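Local coordinates for putative aspartyl-tRNA synthetase (Leishmania major, PDB 6OD8), which probably catalyses the ATP-dependent attachment of L-aspartate to tRNA(Asp), as a class II aminoacyl-tRNA synthetase, at residues H244-I249 / Q276-M281. Numbering follows the deposited sequence.
With EDO (1,2-ethanediol), chain G.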
ATOM      1  N   HIS A 244      -3.870  -7.415   3.786  1.00 11.53           N
ATOM      2  CA  HIS A 244      -3.319  -7.917   2.535  1.00 10.97           C
ATOM      3  C   HIS A 244      -3.963  -9.270   2.294  1.00 20.38           C
ATOM      4  O   HIS A 244      -3.700 -10.223   3.034  1.00 18.76           O
ATOM      5  CB  HIS A 244      -1.787  -8.020   2.617  1.00 13.96           C
ATOM      6  CG  HIS A 244      -1.120  -6.679   2.633  1.00 12.13           C
ATOM      7  ND1 HIS A 244      -0.716  -6.054   3.794  1.00 20.80           N
ATOM      8  CD2 HIS A 244      -0.845  -5.820   1.629  1.00 11.54           C
ATOM      9  CE1 HIS A 244      -0.196  -4.876   3.497  1.00 13.48           C
ATOM     10  NE2 HIS A 244      -0.270  -4.706   2.192  1.00 20.85           N
ATOM     11  N   SER A 245      -4.850  -9.336   1.308  1.00 17.63           N
ATOM     12  CA  SER A 245      -5.569 -10.552   0.969  1.00 17.47           C
ATOM     13  C   SER A 245      -5.061 -11.115  -0.352  1.00 16.97           C
ATOM     14  O   SER A 245      -4.443 -10.401  -1.147  1.00 13.51           O
ATOM     15  CB  SER A 245      -7.090 -10.282   0.901  1.00 17.84           C
ATOM     16  OG  SER A 245      -7.401  -9.255  -0.002  1.00 19.82           O
ATOM     17  N   PRO A 246      -5.256 -12.410  -0.603  1.00 14.49           N
ATOM     18  CA  PRO A 246      -4.582 -13.031  -1.750  1.00 15.43           C
ATOM     19  C   PRO A 246      -5.199 -12.626  -3.072  1.00 15.73           C
ATOM     20  O   PRO A 246      -6.414 -12.441  -3.206  1.00 18.06           O
ATOM     21  CB  PRO A 246      -4.757 -14.538  -1.498  1.00 15.41           C
ATOM     22  CG  PRO A 246      -6.014 -14.629  -0.648  1.00 15.78           C
ATOM     23  CD  PRO A 246      -5.940 -13.404   0.245  1.00 15.32           C
ATOM     24  N   LYS A 247      -4.342 -12.520  -4.069  1.00 12.18           N
ATOM     25  CA  LYS A 247      -4.802 -12.280  -5.423  1.00 12.30           C
ATOM     26  C   LYS A 247      -4.999 -13.571  -6.194  1.00 16.02           C
ATOM     27  O   LYS A 247      -5.767 -13.581  -7.167  1.00 21.34           O
ATOM     28  CB  LYS A 247      -3.816 -11.350  -6.157  1.00 19.04           C
ATOM     29  CG  LYS A 247      -3.393 -10.133  -5.320  1.00 19.09           C
ATOM     30  CD  LYS A 247      -4.605  -9.366  -4.759  1.00 20.45           C
ATOM     31  CE  LYS A 247      -4.241  -8.373  -3.630  1.00 18.96           C
ATOM     32  NZ  LYS A 247      -5.525  -7.878  -2.942  1.00 15.00           N
ATOM     33  N   ILE A 248      -4.393 -14.669  -5.746  1.00 13.34           N
ATOM     34  CA  ILE A 248      -4.671 -15.994  -6.309  1.00 18.07           C
ATOM     35  C   ILE A 248      -5.857 -16.606  -5.568  1.00 19.13           C
ATOM     36  O   ILE A 248      -5.864 -16.669  -4.337  1.00 18.40           O
ATOM     37  CB  ILE A 248      -3.432 -16.900  -6.225  1.00 17.53           C
ATOM     38  CG1 ILE A 248      -2.327 -16.318  -7.117  1.00 16.63           C
ATOM     39  CG2 ILE A 248      -3.790 -18.328  -6.652  1.00 16.44           C
ATOM     40  CD1 ILE A 248      -1.028 -17.108  -7.104  1.00 20.13           C
ATOM     41  N   ILE A 249      -6.867 -17.048  -6.313  1.00 14.87           N
ATOM     42  CA  ILE A 249      -8.043 -17.685  -5.720  1.00 17.34           C
ATOM     43  C   ILE A 249      -8.327 -19.008  -6.420  1.00 16.20           C
ATOM     44  O   ILE A 249      -7.819 -19.290  -7.504  1.00 19.61           O
ATOM     45  CB  ILE A 249      -9.272 -16.749  -5.753  1.00 17.12           C
ATOM     46  CG1 ILE A 249      -9.638 -16.348  -7.191  1.00 19.86           C
ATOM     47  CG2 ILE A 249      -8.990 -15.519  -4.897  1.00 22.37           C
ATOM     48  CD1 ILE A 249     -10.901 -15.418  -7.266  1.00 20.68           C
ATOM     49  N   GLN A 276     -12.986  -7.949  -2.505  1.00 15.60           N
ATOM     50  CA  GLN A 276     -14.328  -7.839  -1.919  1.00 15.22           C
ATOM     51  C   GLN A 276     -14.646  -8.920  -0.891  1.00 14.02           C
ATOM     52  O   GLN A 276     -15.025  -8.628   0.240  1.00 18.52           O
ATOM     53  CB  GLN A 276     -15.387  -7.885  -3.028  1.00 13.81           C
ATOM     54  CG  GLN A 276     -16.822  -7.853  -2.496  1.00 18.44           C
ATOM     55  CD  GLN A 276     -17.132  -6.523  -1.840  1.00 20.56           C
ATOM     56  OE1 GLN A 276     -16.792  -5.472  -2.376  1.00 19.07           O
ATOM     57  NE2 GLN A 276     -17.751  -6.560  -0.675  1.00 21.25           N
ATOM     58  N   LEU A 277     -14.537 -10.184  -1.280  1.00 16.23           N
ATOM     59  CA  LEU A 277     -14.947 -11.247  -0.368  1.00 15.62           C
ATOM     60  C   LEU A 277     -14.063 -11.289   0.882  1.00 17.56           C
ATOM     61  O   LEU A 277     -14.569 -11.430   1.999  1.00 16.54           O
ATOM     62  CB  LEU A 277     -14.924 -12.597  -1.085  1.00 17.62           C
ATOM     63  CG  LEU A 277     -15.679 -12.734  -2.412  1.00 17.97           C
ATOM     64  CD1 LEU A 277     -15.729 -14.215  -2.788  1.00 23.31           C
ATOM     65  CD2 LEU A 277     -17.096 -12.164  -2.331  1.00 21.19           C
ATOM     66  N   TYR A 278     -12.743 -11.153   0.715  1.00 14.92           N
ATOM     67  CA  TYR A 278     -11.832 -11.232   1.860  1.00 13.54           C
ATOM     68  C   TYR A 278     -12.020 -10.063   2.820  1.00 12.79           C
ATOM     69  O   TYR A 278     -11.949 -10.247   4.040  1.00 16.41           O
ATOM     70  CB  TYR A 278     -10.380 -11.296   1.377  1.00 15.46           C
ATOM     71  CG  TYR A 278     -10.109 -12.577   0.645  1.00 17.09           C
ATOM     72  CD1 TYR A 278     -10.096 -13.783   1.325  1.00 14.30           C
ATOM     73  CD2 TYR A 278      -9.883 -12.591  -0.731  1.00 22.18           C
ATOM     74  CE1 TYR A 278      -9.887 -14.979   0.661  1.00 17.69           C
ATOM     75  CE2 TYR A 278      -9.661 -13.796  -1.398  1.00 16.70           C
ATOM     76  CZ  TYR A 278      -9.671 -14.966  -0.703  1.00 20.11           C
ATOM     77  OH  TYR A 278      -9.454 -16.149  -1.375  1.00 23.72           O
ATOM     78  N   LYS A 279     -12.216  -8.844   2.301  1.00 11.70           N
ATOM     79  CA  LYS A 279     -12.357  -7.734   3.237  1.00 11.48           C
ATOM     80  C   LYS A 279     -13.615  -7.877   4.090  1.00 15.00           C
ATOM     81  O   LYS A 279     -13.604  -7.502   5.265  1.00 17.52           O
ATOM     82  CB  LYS A 279     -12.305  -6.379   2.521  1.00 12.72           C
ATOM     83  CG  LYS A 279     -13.494  -6.035   1.574  1.00 16.34           C
ATOM     84  CD  LYS A 279     -13.262  -4.643   0.967  1.00 16.00           C
ATOM     85  CE  LYS A 279     -14.318  -4.363  -0.098  1.00 15.68           C
ATOM     86  NZ  LYS A 279     -14.409  -2.906  -0.415  1.00 17.80           N
ATOM     87  N   GLN A 280     -14.683  -8.493   3.564  1.00 13.05           N
ATOM     88  CA  GLN A 280     -15.806  -8.811   4.440  1.00 14.41           C
ATOM     89  C   GLN A 280     -15.457  -9.914   5.439  1.00 19.39           C
ATOM     90  O   GLN A 280     -15.871  -9.862   6.605  1.00 13.37           O
ATOM     91  CB  GLN A 280     -17.016  -9.251   3.613  1.00 15.10           C
ATOM     92  CG  GLN A 280     -17.531  -8.224   2.647  1.00 16.58           C
ATOM     93  CD  GLN A 280     -18.781  -8.758   1.939  1.00 16.44           C
ATOM     94  OE1 GLN A 280     -18.771  -9.042   0.741  1.00 17.91           O
ATOM     95  NE2 GLN A 280     -19.834  -8.962   2.708  1.00 15.25           N
ATOM     96  N   MET A 281     -14.786 -10.972   4.981  1.00 13.11           N
ATOM     97  CA  MET A 281     -14.486 -12.080   5.876  1.00 15.78           C
ATOM     98  C   MET A 281     -13.603 -11.639   7.036  1.00 14.32           C
ATOM     99  O   MET A 281     -13.746 -12.151   8.146  1.00 14.77           O
ATOM    100  CB  MET A 281     -13.806 -13.207   5.095  1.00 17.13           C
ATOM    101  CG  MET A 281     -14.728 -13.764   3.982  1.00 20.76           C
ATOM    102  SD  MET A 281     -13.859 -14.792   2.749  1.00 21.24           S
ATOM    103  CE  MET A 281     -13.463 -16.109   3.875  1.00 14.93           C
TER
HETATM  104  C1  EDO G 605     -12.612 -13.191  -4.562  1.00 28.81           C
HETATM  105  O1  EDO G 605     -12.856 -12.453  -5.774  1.00 41.99           O
HETATM  106  C2  EDO G 605     -11.872 -12.299  -3.558  1.00 31.21           C
HETATM  107  O2  EDO G 605     -12.609 -11.090  -3.261  1.00 21.88           O
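A single side chain, that of Tyr278, makes essentially the whole contact on the helical side: it reaches from the first turn of its helix and is met by Ser245, Pro246 and Ile249 in succession along its length. With CG anti to the carbonyl carbon (chi1 -67°), the ring extends from the helix toward residues 244-249. Pro246 lies over one of its faces, CD 4.0 Å from the centroid of the Tyr278 ring and only 5° off the normal, a CH-pi contact in which the polarised C-H groups beside the proline nitrogen suit the electron-rich ring. Pro246 CG sits farther out, 3.7 Å from Tyr278 CZ. At the root of the side chain Ser245 is small enough for its CB to lie 3.5 Å from Tyr278 CB, while its OG is hydrogen-bonded to Glu292. The beta branch of Ile249 gives CG2 to the ring edge, 3.6 Å from Tyr278 OH, while CD1 faces a molecule of 1,2-ethanediol, probably from the crystallisation liquor. The Tyr278 hydroxyl is hydrogen-bonded to the backbone O of Pro558 of the second subunit, so the buried phenol keeps a polar partner. The diol approaches the ring obliquely, its C2 3.4 Å from Tyr278 CE2. Backbone N-H groups in a helix's first turn lack a preceding turn's carbonyl, so its O2 can accept a hydrogen bond from Leu277 N (2.9 Å). Tyr278 also meets Phe549 of the second subunit, and Pro246 packs on Arg551 there. Long helix 215-237, strand 241-242 and the following Pro246 are consistent with class II motif 1, whose characteristic proline lies at the dimer interface; the contact joins this chain, as it enters strand 248-249 beside antiparallel strand 267-271, to helix 276-283.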